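Long-range contacts in S-adenosylmethionine:tRNA ribosyltransferase-isomerase (Thermotoga maritima, PDB 1VKY), which probably transfers the ribose moiety of S-adenosylmethionine to preQ1-modified tRNA and isomerises it, giving epoxyqueuosine: residues S38-L43 against G341-I346; L68-S73 against V204-V209; R255-G260 against V296-T301; T263-E268 against L285-P290. All coordinates share one frame; numbering follows the deposited sequence.

In the fold
Contacts 1, 2 and 3 are parallel strand pairs of one mixed sheet. Strand 298-302 in contact 3 neighbours strand 343-346 in contact 1, Met344 N lying 2.8 Å from Thr301 O. On the other edge of contact 3, Val259 N meets Val69 O of contact 2, also at 2.8 Å. The centres of contacts 1 and 3 are about 12 Å apart, those of contacts 2 and 3 about 10 Å. Contact 4 lies off the sheet: its helix follows strand 256-259, and Glu268 OE2 accepts from Val296 N. An unidentified molecule, probably from the crystallisation liquor, hydrogen-bonds Thr301 OG1, and such a molecule lies about 6 Å from the Asn71 side chain, perhaps marking a pocket.

Contact 1 (S38-L43 against G341-I346); sequences SRLMVL and GDAMLI
Strand 39-43 runs parallel to strand 343-346, their axes 23° apart, with Leu40 beside Ala343 and Leu43 beside Ile346; backbone bonds alternate across the seam, from Ala343 N to Arg39 O (3.0 Å) to the nearly straight Leu43 N to Leu345 O (2.8 Å). Next to the Leu40-Ala343 pair, Asp342 extends the ladder with its side chain. Its OD1 accepts from Arg39 N at 2.9 Å, met from above the carboxylate, 61° out of its plane, while CG lies 3.4 Å from Arg39 CB. The same oxygen is salt-bridged to Arg336, so aspartate suits a buried place with two donors to satisfy. The guanidinium of Arg39 goes elsewhere, to the carbonyl of Arg333 and the ring of Tyr335.

On one face Leu40 folds over its neighbours: with CG anti to the backbone N (chi1 177°), its CD1 reaches Leu345 CB at 3.9 Å and also meets the methyl of Ala343, whose smallness admits the leucine. On the other face the flexible thioether of Met344 crosses Leu43 obliquely, SD lying 4.0 Å from CD2.

This second face, made by Met41, Leu43, Met344 and Ile346, is roofed by helices 320-332 and 309-318. The pairing joins the N-terminal part of the chain to its very end, setting the last strand between 39-44 and 298-302, while strand 49-54 continues the sheet beyond Leu40 and Val42.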
loop_
_atom_site.group_PDB
_atom_site.type_symbol
_atom_site.label_atom_id
_atom_site.label_comp_id
_atom_site.label_asym_id
_atom_site.label_seq_id
_atom_site.Cartn_x
_atom_site.Cartn_y
_atom_site.Cartn_z
ATOM N N SER B 38 9.288 -12.442 -4.023
ATOM C CA SER B 38 9.310 -12.217 -2.573
ATOM C C SER B 38 9.890 -13.466 -1.860
ATOM O O SER B 38 10.018 -14.554 -2.477
ATOM C CB SER B 38 7.907 -11.853 -2.078
ATOM O OG SER B 38 7.076 -12.995 -2.113
ATOM N N ARG B 39 10.285 -13.302 -0.594
ATOM C CA ARG B 39 10.756 -14.423 0.218
ATOM C C ARG B 39 9.565 -15.275 0.639
ATOM O O ARG B 39 8.441 -14.782 0.684
ATOM C CB ARG B 39 11.518 -13.934 1.443
ATOM C CG ARG B 39 12.694 -13.117 1.041
ATOM C CD ARG B 39 13.541 -12.626 2.189
ATOM N NE ARG B 39 14.313 -13.727 2.688
ATOM C CZ ARG B 39 15.270 -13.629 3.589
ATOM N NH1 ARG B 39 15.593 -12.449 4.111
ATOM N NH2 ARG B 39 15.900 -14.740 3.972
ATOM N N LEU B 40 9.812 -16.570 0.833
ATOM C CA LEU B 40 8.811 -17.531 1.317
ATOM C C LEU B 40 9.479 -18.339 2.398
ATOM O O LEU B 40 10.366 -19.139 2.095
ATOM C CB LEU B 40 8.346 -18.476 0.186
ATOM C CG LEU B 40 7.351 -19.606 0.509
ATOM C CD1 LEU B 40 6.004 -19.038 0.904
ATOM C CD2 LEU B 40 7.169 -20.599 -0.614
ATOM N N MET B 41 9.037 -18.163 3.639
ATOM C CA MET B 41 9.433 -19.039 4.728
ATOM C C MET B 41 8.468 -20.233 4.750
ATOM O O MET B 41 7.271 -20.056 4.757
ATOM C CB MET B 41 9.356 -18.324 6.080
ATOM C CG MET B 41 9.961 -19.138 7.213
ATOM S SD MET B 41 10.035 -18.273 8.788
ATOM C CE MET B 41 11.211 -16.979 8.477
ATOM N N VAL B 42 9.024 -21.442 4.803
ATOM C CA VAL B 42 8.232 -22.655 4.836
ATOM C C VAL B 42 8.380 -23.324 6.190
ATOM O O VAL B 42 9.497 -23.653 6.613
ATOM C CB VAL B 42 8.659 -23.623 3.714
ATOM C CG1 VAL B 42 7.772 -24.836 3.695
ATOM C CG2 VAL B 42 8.588 -22.922 2.333
ATOM N N LEU B 43 7.234 -23.584 6.807
ATOM C CA LEU B 43 7.104 -24.242 8.090
ATOM C C LEU B 43 6.476 -25.637 7.924
ATOM O O LEU B 43 5.396 -25.779 7.376
ATOM C CB LEU B 43 6.216 -23.393 9.017
ATOM C CG LEU B 43 6.936 -22.292 9.822
ATOM C CD1 LEU B 43 7.668 -21.362 8.982
ATOM C CD2 LEU B 43 5.946 -21.574 10.660
ATOM N N GLY B 341 4.794 -7.260 2.077
ATOM C CA GLY B 341 5.995 -8.014 2.445
ATOM C C GLY B 341 6.051 -9.427 1.926
ATOM O O GLY B 341 5.448 -9.772 0.919
ATOM N N ASP B 342 6.780 -10.250 2.657
ATOM C CA ASP B 342 7.078 -11.584 2.230
ATOM C C ASP B 342 5.926 -12.541 2.647
ATOM O O ASP B 342 4.914 -12.108 3.216
ATOM C CB ASP B 342 8.415 -12.022 2.833
ATOM C CG ASP B 342 9.565 -11.231 2.278
ATOM O OD1 ASP B 342 9.583 -11.021 1.054
ATOM O OD2 ASP B 342 10.480 -10.802 2.993
ATOM N N ALA B 343 6.097 -13.816 2.339
ATOM C CA ALA B 343 5.091 -14.843 2.623
ATOM C C ALA B 343 5.624 -16.021 3.456
ATOM O O ALA B 343 6.823 -16.270 3.525
ATOM C CB ALA B 343 4.540 -15.375 1.360
ATOM N N MET B 344 4.672 -16.740 4.060
ATOM C CA MET B 344 4.891 -17.983 4.815
ATOM C C MET B 344 3.958 -19.066 4.247
ATOM O O MET B 344 2.775 -18.785 3.975
ATOM C CB MET B 344 4.543 -17.717 6.276
ATOM C CG MET B 344 4.646 -18.893 7.186
ATOM S SD MET B 344 4.256 -18.420 8.879
ATOM C CE MET B 344 5.857 -17.743 9.444
ATOM N N LEU B 345 4.519 -20.259 4.026
ATOM C CA LEU B 345 3.780 -21.503 3.729
ATOM C C LEU B 345 3.911 -22.416 4.939
ATOM O O LEU B 345 5.036 -22.758 5.359
ATOM C CB LEU B 345 4.374 -22.238 2.522
ATOM C CG LEU B 345 3.839 -23.628 2.160
ATOM C CD1 LEU B 345 2.338 -23.614 1.877
ATOM C CD2 LEU B 345 4.604 -24.242 0.983
ATOM N N ILE B 346 2.768 -22.775 5.508
ATOM C CA ILE B 346 2.702 -23.696 6.604
ATOM C C ILE B 346 2.087 -24.968 6.096
ATOM O O ILE B 346 0.947 -24.955 5.648
ATOM C CB ILE B 346 1.893 -23.149 7.753
ATOM C CG1 ILE B 346 2.431 -21.779 8.170
ATOM C CG2 ILE B 346 1.977 -24.153 8.937
ATOM C CD1 ILE B 346 1.433 -20.891 8.679
#

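Contact 2 (L68-S73 against V204-V209); sequences LVLNVS and VQFAEV
Hydrogen bonds between Leu68, Leu70, Val72 and the facing strand make a regular parallel ladder. Each of these three residues donates its N, Leu68 to Gln205 O and Leu70 to Ala207 O, both at 2.9 Å, and Leu68 and Leu70 also accept, from Ala207 N and Val209 N. The strand axes diverge by 33°, the twist expected of neighbours in the middle of a mixed sheet, here joined across a long insertion that includes the antiparallel six-stranded sheet.

On one face the apolar contact centres on Leu68 and Phe206. The Phe206 ring lies beside Leu68, pointing the same way, and the CD1 methyl of Leu68 comes obliquely to CZ at 3.6 Å; Leu70 CD1 arrives at the ring edge, in plane, 3.9 Å from CD2. The flat ring thus serves two branched leucines at once. A serine here would probably leave Leu70 CD1 without its ring partner and Leu68 CD1 with Val204 alone on this strand, and open a gap beside helix 193-202. On the opposite face, Val69 CG1 and Val209 CG1 meet at 4.0 Å, their branches crossing at about a right angle.

Polar side chains play a lesser part. Asn71 turns its CG anti to the backbone N (chi1 -176°), which sets OD1 3.6 Å from Val209 CG2, and Glu208 OE1 touches Val72 CG2.

Around the pair, helix 193-202 packs against Phe206 and Leu68, whereas Thr263 of helix 261-270 meets Val69, Asn71 and Val209. Helix 240-252 touches Ala207, and strand 256-259 carries the sheet on from Val69.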
loop_
_atom_site.group_PDB
_atom_site.type_symbol
_atom_site.label_atom_id
_atom_site.label_comp_id
_atom_site.label_asym_id
_atom_site.label_seq_id
_atom_site.Cartn_x
_atom_site.Cartn_y
_atom_site.Cartn_z
ATOM N N LEU B 68 -5.502 -25.152 -4.449
ATOM C CA LEU B 68 -5.225 -23.823 -3.946
ATOM C C LEU B 68 -6.537 -23.067 -3.921
ATOM O O LEU B 68 -7.195 -22.937 -4.946
ATOM C CB LEU B 68 -4.218 -23.070 -4.841
ATOM C CG LEU B 68 -2.745 -23.453 -4.609
ATOM C CD1 LEU B 68 -1.815 -22.902 -5.717
ATOM C CD2 LEU B 68 -2.277 -22.950 -3.333
ATOM N N VAL B 69 -6.942 -22.613 -2.744
ATOM C CA VAL B 69 -8.193 -21.858 -2.606
ATOM C C VAL B 69 -7.905 -20.417 -2.336
ATOM O O VAL B 69 -7.281 -20.058 -1.318
ATOM C CB VAL B 69 -9.109 -22.414 -1.471
ATOM C CG1 VAL B 69 -10.506 -21.731 -1.516
ATOM C CG2 VAL B 69 -9.276 -23.898 -1.612
ATOM N N LEU B 70 -8.380 -19.577 -3.239
ATOM C CA LEU B 70 -8.122 -18.142 -3.144
ATOM C C LEU B 70 -9.373 -17.393 -2.831
ATOM O O LEU B 70 -10.448 -17.759 -3.270
ATOM C CB LEU B 70 -7.624 -17.605 -4.501
ATOM C CG LEU B 70 -6.320 -18.242 -5.012
ATOM C CD1 LEU B 70 -6.303 -18.211 -6.525
ATOM C CD2 LEU B 70 -5.182 -17.507 -4.481
ATOM N N ASN B 71 -9.219 -16.301 -2.110
ATOM C CA ASN B 71 -10.326 -15.444 -1.836
ATOM C C ASN B 71 -10.337 -14.264 -2.792
ATOM O O ASN B 71 -9.292 -13.678 -3.059
ATOM C CB ASN B 71 -10.213 -14.876 -0.414
ATOM C CG ASN B 71 -11.431 -14.015 -0.023
ATOM O OD1 ASN B 71 -12.519 -14.524 0.137
ATOM N ND2 ASN B 71 -11.230 -12.702 0.103
ATOM N N VAL B 72 -11.520 -13.883 -3.226
ATOM C CA VAL B 72 -11.725 -12.706 -4.062
ATOM C C VAL B 72 -12.687 -11.797 -3.339
ATOM O O VAL B 72 -13.800 -12.217 -3.025
ATOM C CB VAL B 72 -12.365 -13.128 -5.401
ATOM C CG1 VAL B 72 -12.881 -11.908 -6.170
ATOM C CG2 VAL B 72 -11.365 -13.904 -6.219
ATOM N N SER B 73 -12.263 -10.583 -3.040
ATOM C CA SER B 73 -13.126 -9.620 -2.378
ATOM C C SER B 73 -13.855 -8.747 -3.428
ATOM O O SER B 73 -13.232 -8.230 -4.341
ATOM C CB SER B 73 -12.327 -8.796 -1.393
ATOM O OG SER B 73 -12.059 -9.574 -0.224
ATOM N N VAL B 204 -1.809 -28.981 -10.291
ATOM C CA VAL B 204 -2.423 -28.293 -9.134
ATOM C C VAL B 204 -3.783 -27.625 -9.538
ATOM O O VAL B 204 -3.854 -26.936 -10.527
ATOM C CB VAL B 204 -1.466 -27.256 -8.562
ATOM C CG1 VAL B 204 -2.085 -26.549 -7.329
ATOM C CG2 VAL B 204 -0.144 -27.926 -8.182
ATOM N N GLN B 205 -4.844 -27.846 -8.770
ATOM C CA GLN B 205 -6.146 -27.234 -9.053
ATOM C C GLN B 205 -6.360 -25.926 -8.280
ATOM O O GLN B 205 -5.708 -25.682 -7.255
ATOM C CB GLN B 205 -7.239 -28.227 -8.708
ATOM C CG GLN B 205 -7.161 -29.478 -9.603
ATOM C CD GLN B 205 -8.454 -30.247 -9.652
ATOM O OE1 GLN B 205 -9.557 -29.694 -9.444
ATOM N NE2 GLN B 205 -8.335 -31.539 -9.941
ATOM N N PHE B 206 -7.278 -25.098 -8.777
ATOM C CA PHE B 206 -7.630 -23.818 -8.161
ATOM C C PHE B 206 -9.128 -23.720 -7.880
ATOM O O PHE B 206 -9.940 -24.274 -8.612
ATOM C CB PHE B 206 -7.224 -22.661 -9.082
ATOM C CG PHE B 206 -5.737 -22.437 -9.120
ATOM C CD1 PHE B 206 -4.915 -23.305 -9.845
ATOM C CD2 PHE B 206 -5.154 -21.443 -8.358
ATOM C CE1 PHE B 206 -3.521 -23.144 -9.830
ATOM C CE2 PHE B 206 -3.751 -21.284 -8.346
ATOM C CZ PHE B 206 -2.953 -22.132 -9.087
ATOM N N ALA B 207 -9.491 -23.042 -6.794
ATOM C CA ALA B 207 -10.881 -22.707 -6.544
ATOM C C ALA B 207 -10.911 -21.383 -5.852
ATOM O O ALA B 207 -9.881 -20.892 -5.356
ATOM C CB ALA B 207 -11.554 -23.758 -5.698
ATOM N N GLU B 208 -12.090 -20.776 -5.828
ATOM C CA GLU B 208 -12.240 -19.499 -5.158
ATOM C C GLU B 208 -13.372 -19.421 -4.137
ATOM O O GLU B 208 -14.440 -20.055 -4.255
ATOM C CB GLU B 208 -12.303 -18.345 -6.194
ATOM C CG GLU B 208 -13.626 -18.054 -6.819
ATOM C CD GLU B 208 -13.582 -16.794 -7.704
ATOM O OE1 GLU B 208 -12.498 -16.508 -8.327
ATOM O OE2 GLU B 208 -14.643 -16.102 -7.770
ATOM N N VAL B 209 -13.117 -18.627 -3.101
ATOM C CA VAL B 209 -14.189 -18.217 -2.225
ATOM C C VAL B 209 -14.285 -16.723 -2.410
ATOM O O VAL B 209 -13.331 -16.078 -2.835
ATOM C CB VAL B 209 -13.960 -18.626 -0.729
ATOM C CG1 VAL B 209 -14.010 -20.138 -0.614
ATOM C CG2 VAL B 209 -12.696 -18.065 -0.174
#

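Contact 3 (R255-G260 against V296-T301); sequences RIVAVG and VDALVT
Val300 and Ala258 are tied through their backbones: Val300 N gives to Ala258 O at 2.9 Å, and Val300 O takes the N-H of Gly260 at 2.7 Å, both bonds lying almost on the line of the carbonyl. Val300 also offers CG2 to Val257 CG1. Gly260, at the N-cap of helix 261-270, has a positive phi (95°) at which a CB would jam against the preceding carbonyl oxygen, so glycine is required where the strand turns into the helix.

Ala258 lies on the other face. Its methyl meets Val296 CG1 at 3.8 Å and Leu299 CD1 at 4.2 Å, and it is small enough to let helix 261-270 come close through Thr263 and Val264. Strands 256-259 and 298-302 are adjacent and parallel, so the connection must be a crossover; it includes helix 261-270, which packs on the Ala258 face, and edge strand 279-281.

Asp297 closes the other end. With CG anti to the carbonyl carbon (chi1 -54°), OD2 reaches Ile256 N at 2.8 Å, in a nearly straight bond on the anti side of the carboxylate, and also pairs with Arg250. Ile256 O in turn accepts from Asp297 N (2.8 Å) and, more loosely, from Ala298 N. Were Asp297 an alanine, the Ile256 N-H and the charge of Arg250 would probably lose their partner. The aliphatic part of Arg255 rests here too, Arg255 CG lying 3.8 Å from Asp297 CB, while the guanidinium is salt-bridged to Asp66.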
loop_
_atom_site.group_PDB
_atom_site.type_symbol
_atom_site.label_atom_id
_atom_site.label_comp_id
_atom_site.label_asym_id
_atom_site.label_seq_id
_atom_site.Cartn_x
_atom_site.Cartn_y
_atom_site.Cartn_z
ATOM N N ARG B 255 -4.256 -32.208 -0.712
ATOM C CA ARG B 255 -4.372 -31.118 0.256
ATOM C C ARG B 255 -5.211 -29.943 -0.228
ATOM O O ARG B 255 -5.101 -29.528 -1.382
ATOM C CB ARG B 255 -3.009 -30.616 0.622
ATOM C CG ARG B 255 -2.288 -31.583 1.556
ATOM C CD ARG B 255 -0.870 -31.254 1.731
ATOM N NE ARG B 255 -0.219 -31.159 0.427
ATOM C CZ ARG B 255 1.085 -31.059 0.268
ATOM N NH1 ARG B 255 1.859 -31.062 1.336
ATOM N NH2 ARG B 255 1.607 -30.959 -0.953
ATOM N N ILE B 256 -6.020 -29.417 0.687
ATOM C CA ILE B 256 -6.651 -28.106 0.558
ATOM C C ILE B 256 -5.712 -27.047 1.167
ATOM O O ILE B 256 -5.409 -27.033 2.370
ATOM C CB ILE B 256 -8.017 -28.098 1.238
ATOM C CG1 ILE B 256 -8.953 -29.102 0.562
ATOM C CG2 ILE B 256 -8.650 -26.688 1.228
ATOM C CD1 ILE B 256 -10.111 -29.457 1.442
ATOM N N VAL B 257 -5.191 -26.210 0.287
ATOM C CA VAL B 257 -4.255 -25.202 0.620
ATOM C C VAL B 257 -4.983 -23.872 0.572
ATOM O O VAL B 257 -5.310 -23.369 -0.502
ATOM C CB VAL B 257 -3.027 -25.205 -0.353
ATOM C CG1 VAL B 257 -1.953 -24.217 0.130
ATOM C CG2 VAL B 257 -2.407 -26.619 -0.491
ATOM N N ALA B 258 -5.198 -23.268 1.735
ATOM C CA ALA B 258 -5.848 -21.965 1.777
ATOM C C ALA B 258 -4.836 -20.892 1.476
ATOM O O ALA B 258 -3.728 -20.916 1.988
ATOM C CB ALA B 258 -6.496 -21.717 3.111
ATOM N N VAL B 259 -5.236 -19.926 0.650
ATOM C CA VAL B 259 -4.382 -18.767 0.386
ATOM C C VAL B 259 -4.988 -17.569 1.091
ATOM O O VAL B 259 -6.029 -17.051 0.647
ATOM C CB VAL B 259 -4.238 -18.501 -1.117
ATOM C CG1 VAL B 259 -3.357 -17.250 -1.325
ATOM C CG2 VAL B 259 -3.647 -19.722 -1.799
ATOM N N GLY B 260 -4.386 -17.208 2.222
ATOM C CA GLY B 260 -4.845 -16.077 3.048
ATOM C C GLY B 260 -5.762 -16.456 4.188
ATOM O O GLY B 260 -6.487 -17.422 4.097
ATOM N N VAL B 296 -8.778 -26.985 6.214
ATOM C CA VAL B 296 -7.519 -26.440 5.679
ATOM C C VAL B 296 -6.312 -27.325 6.026
ATOM O O VAL B 296 -6.009 -27.504 7.207
ATOM C CB VAL B 296 -7.318 -25.045 6.236
ATOM C CG1 VAL B 296 -5.980 -24.427 5.703
ATOM C CG2 VAL B 296 -8.492 -24.154 5.907
ATOM N N ASP B 297 -5.631 -27.867 5.010
ATOM C CA ASP B 297 -4.454 -28.750 5.232
ATOM C C ASP B 297 -3.114 -28.025 5.215
ATOM O O ASP B 297 -2.110 -28.521 5.745
ATOM C CB ASP B 297 -4.408 -29.866 4.198
ATOM C CG ASP B 297 -5.709 -30.649 4.146
ATOM O OD1 ASP B 297 -6.186 -31.069 5.214
ATOM O OD2 ASP B 297 -6.345 -30.849 3.090
ATOM N N ALA B 298 -3.091 -26.864 4.583
ATOM C CA ALA B 298 -1.908 -26.030 4.452
ATOM C C ALA B 298 -2.322 -24.596 4.246
ATOM O O ALA B 298 -3.450 -24.325 3.878
ATOM C CB ALA B 298 -1.049 -26.513 3.316
ATOM N N LEU B 299 -1.412 -23.650 4.476
ATOM C CA LEU B 299 -1.815 -22.231 4.526
ATOM C C LEU B 299 -0.700 -21.351 3.936
ATOM O O LEU B 299 0.435 -21.484 4.365
ATOM C CB LEU B 299 -2.116 -21.801 5.971
ATOM C CG LEU B 299 -2.334 -20.276 6.238
ATOM C CD1 LEU B 299 -3.480 -19.794 5.397
ATOM C CD2 LEU B 299 -2.622 -19.965 7.631
ATOM N N VAL B 300 -1.032 -20.522 2.931
ATOM C CA VAL B 300 -0.138 -19.410 2.492
ATOM C C VAL B 300 -0.676 -18.084 3.039
ATOM O O VAL B 300 -1.866 -17.739 2.872
ATOM C CB VAL B 300 -0.088 -19.310 0.960
ATOM C CG1 VAL B 300 0.833 -18.216 0.502
ATOM C CG2 VAL B 300 0.280 -20.638 0.338
ATOM N N THR B 301 0.202 -17.325 3.667
ATOM C CA THR B 301 -0.193 -16.100 4.321
ATOM C C THR B 301 0.990 -15.129 4.481
ATOM O O THR B 301 2.141 -15.507 4.358
ATOM C CB THR B 301 -0.803 -16.447 5.680
ATOM O OG1 THR B 301 -1.333 -15.258 6.303
ATOM C CG2 THR B 301 0.253 -16.972 6.643
#

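Contact 4 (T263-E268 against L285-P290); sequences TVRTLE and LFIYPP
Leu285 presses the methyl CD2 against the helix at Glu268, 3.8 Å from its backbone C and 3.9 Å from its CB. Having CG anti to the backbone N (chi1 178°) carries that branch to the helix surface. Two residues on, Ile287 reaches in with CD1, which meets Val264 CG1 at 4.0 Å, the two side chains crossing at a slant; the same methyl also lies 4.3 Å from Arg265 CG. An isoleucine suits this spot because its longer branch spans the distance to the helix. Arg265 adds a water bridge, though lattice contacts may influence this pose: the water accepts from NE at 2.9 Å, in the plane of the guanidinium and at its edge, and donates to Leu285 O at 2.7 Å.

Further out, Phe293 touches Val264, Glu268 and Ile287 together, and helix 309-318 backs Ile287 through Ala316 and Arg265 through Leu313. Glu268 meets the segment with its CB and backbone, not its carboxylate. A bend at chi2 (-57°) takes the carboxylate away to Arg272 and to the backbone N-H groups of Lys294, Leu295 and Val296, and this network is likely to fix the glutamate on which Leu285 rests.

Leu285 and Ile287 are thus joined to helix 261-270 by a few methyl contacts and one water, with no direct hydrogen bond, which suggests an attachment resting on apolar fit more than on charge.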
loop_
_atom_site.group_PDB
_atom_site.type_symbol
_atom_site.label_atom_id
_atom_site.label_comp_id
_atom_site.label_asym_id
_atom_site.label_seq_id
_atom_site.Cartn_x
_atom_site.Cartn_y
_atom_site.Cartn_z
ATOM N N THR B 263 -9.625 -16.710 3.548
ATOM C CA THR B 263 -10.001 -18.037 3.081
ATOM C C THR B 263 -10.140 -19.040 4.237
ATOM O O THR B 263 -11.100 -19.817 4.292
ATOM C CB THR B 263 -8.955 -18.538 2.090
ATOM O OG1 THR B 263 -8.916 -17.685 0.934
ATOM C CG2 THR B 263 -9.347 -19.907 1.551
ATOM N N VAL B 264 -9.165 -19.034 5.147
ATOM C CA VAL B 264 -9.224 -19.947 6.322
ATOM C C VAL B 264 -10.476 -19.762 7.121
ATOM O O VAL B 264 -11.119 -20.726 7.457
ATOM C CB VAL B 264 -8.022 -19.737 7.244
ATOM C CG1 VAL B 264 -8.167 -20.555 8.539
ATOM C CG2 VAL B 264 -6.743 -20.108 6.530
ATOM N N ARG B 265 -10.813 -18.516 7.467
ATOM C CA ARG B 265 -11.998 -18.261 8.288
ATOM C C ARG B 265 -13.241 -18.688 7.576
ATOM O O ARG B 265 -14.130 -19.264 8.187
ATOM C CB ARG B 265 -12.091 -16.776 8.705
ATOM C CG ARG B 265 -10.872 -16.254 9.490
ATOM C CD ARG B 265 -10.976 -14.733 10.005
ATOM N NE ARG B 265 -12.152 -14.119 9.404
ATOM C CZ ARG B 265 -12.166 -13.219 8.435
ATOM N NH1 ARG B 265 -11.040 -12.712 7.950
ATOM N NH2 ARG B 265 -13.345 -12.811 7.950
ATOM N N THR B 266 -13.318 -18.487 6.263
ATOM C CA THR B 266 -14.494 -18.937 5.513
ATOM C C THR B 266 -14.634 -20.435 5.496
ATOM O O THR B 266 -15.702 -20.970 5.773
ATOM C CB THR B 266 -14.444 -18.367 4.047
ATOM O OG1 THR B 266 -14.708 -16.947 4.113
ATOM C CG2 THR B 266 -15.595 -18.958 3.196
ATOM N N LEU B 267 -13.556 -21.134 5.169
ATOM C CA LEU B 267 -13.598 -22.577 5.129
ATOM C C LEU B 267 -13.846 -23.259 6.488
ATOM O O LEU B 267 -14.591 -24.260 6.563
ATOM C CB LEU B 267 -12.319 -23.108 4.505
ATOM C CG LEU B 267 -12.082 -22.783 3.010
ATOM C CD1 LEU B 267 -10.677 -23.328 2.703
ATOM C CD2 LEU B 267 -13.127 -23.364 2.082
ATOM N N GLU B 268 -13.206 -22.758 7.546
ATOM C CA GLU B 268 -13.444 -23.326 8.890
ATOM C C GLU B 268 -14.833 -23.001 9.452
ATOM O O GLU B 268 -15.407 -23.764 10.247
ATOM C CB GLU B 268 -12.323 -22.909 9.850
ATOM C CG GLU B 268 -10.980 -23.506 9.473
ATOM C CD GLU B 268 -10.967 -25.033 9.405
ATOM O OE1 GLU B 268 -11.526 -25.678 10.325
ATOM O OE2 GLU B 268 -10.393 -25.605 8.454
ATOM N N LEU B 285 -16.472 -16.293 13.355
ATOM C CA LEU B 285 -15.566 -17.288 13.952
ATOM C C LEU B 285 -14.277 -16.642 14.359
ATOM O O LEU B 285 -13.666 -15.946 13.536
ATOM C CB LEU B 285 -15.307 -18.419 12.950
ATOM C CG LEU B 285 -14.329 -19.521 13.421
ATOM C CD1 LEU B 285 -14.866 -20.255 14.643
ATOM C CD2 LEU B 285 -14.099 -20.518 12.294
ATOM N N PHE B 286 -13.868 -16.836 15.620
ATOM C CA PHE B 286 -12.619 -16.328 16.129
ATOM C C PHE B 286 -11.662 -17.511 16.380
ATOM O O PHE B 286 -11.954 -18.363 17.206
ATOM C CB PHE B 286 -12.842 -15.544 17.445
ATOM C CG PHE B 286 -11.584 -15.002 18.034
ATOM C CD1 PHE B 286 -10.907 -13.994 17.414
ATOM C CD2 PHE B 286 -11.054 -15.522 19.184
ATOM C CE1 PHE B 286 -9.731 -13.514 17.923
ATOM C CE2 PHE B 286 -9.867 -15.025 19.701
ATOM C CZ PHE B 286 -9.231 -14.017 19.073
ATOM N N ILE B 287 -10.554 -17.562 15.640
ATOM C CA ILE B 287 -9.622 -18.662 15.665
ATOM C C ILE B 287 -8.428 -18.254 16.532
ATOM O O ILE B 287 -7.774 -17.239 16.288
ATOM C CB ILE B 287 -9.191 -19.057 14.248
ATOM C CG1 ILE B 287 -10.412 -19.438 13.418
ATOM C CG2 ILE B 287 -8.075 -20.117 14.307
ATOM C CD1 ILE B 287 -10.117 -19.700 11.916
ATOM N N TYR B 288 -8.175 -19.063 17.550
ATOM C CA TYR B 288 -7.172 -18.789 18.576
ATOM C C TYR B 288 -6.647 -20.148 19.046
ATOM O O TYR B 288 -7.427 -21.114 19.093
ATOM C CB TYR B 288 -7.890 -18.053 19.708
ATOM C CG TYR B 288 -7.022 -17.510 20.803
ATOM C CD1 TYR B 288 -6.426 -16.260 20.690
ATOM C CD2 TYR B 288 -6.787 -18.253 21.974
ATOM C CE1 TYR B 288 -5.607 -15.751 21.681
ATOM C CE2 TYR B 288 -5.938 -17.735 22.992
ATOM C CZ TYR B 288 -5.372 -16.466 22.839
ATOM O OH TYR B 288 -4.550 -15.878 23.809
ATOM N N PRO B 289 -5.378 -20.267 19.420
ATOM C CA PRO B 289 -4.811 -21.603 19.750
ATOM C C PRO B 289 -5.352 -22.123 21.084
ATOM O O PRO B 289 -5.560 -21.327 21.965
ATOM C CB PRO B 289 -3.319 -21.336 19.896
ATOM C CG PRO B 289 -3.093 -19.933 19.574
ATOM C CD PRO B 289 -4.390 -19.210 19.614
ATOM N N PRO B 290 -5.592 -23.421 21.257
ATOM C CA PRO B 290 -5.470 -24.428 20.231
ATOM C C PRO B 290 -6.722 -24.515 19.330
ATOM O O PRO B 290 -7.843 -24.317 19.800
ATOM C CB PRO B 290 -5.305 -25.707 21.061
ATOM C CG PRO B 290 -6.163 -25.467 22.202
ATOM C CD PRO B 290 -5.976 -24.018 22.558
HETATM O O HOH W 1 -14.317 -15.024 11.085
#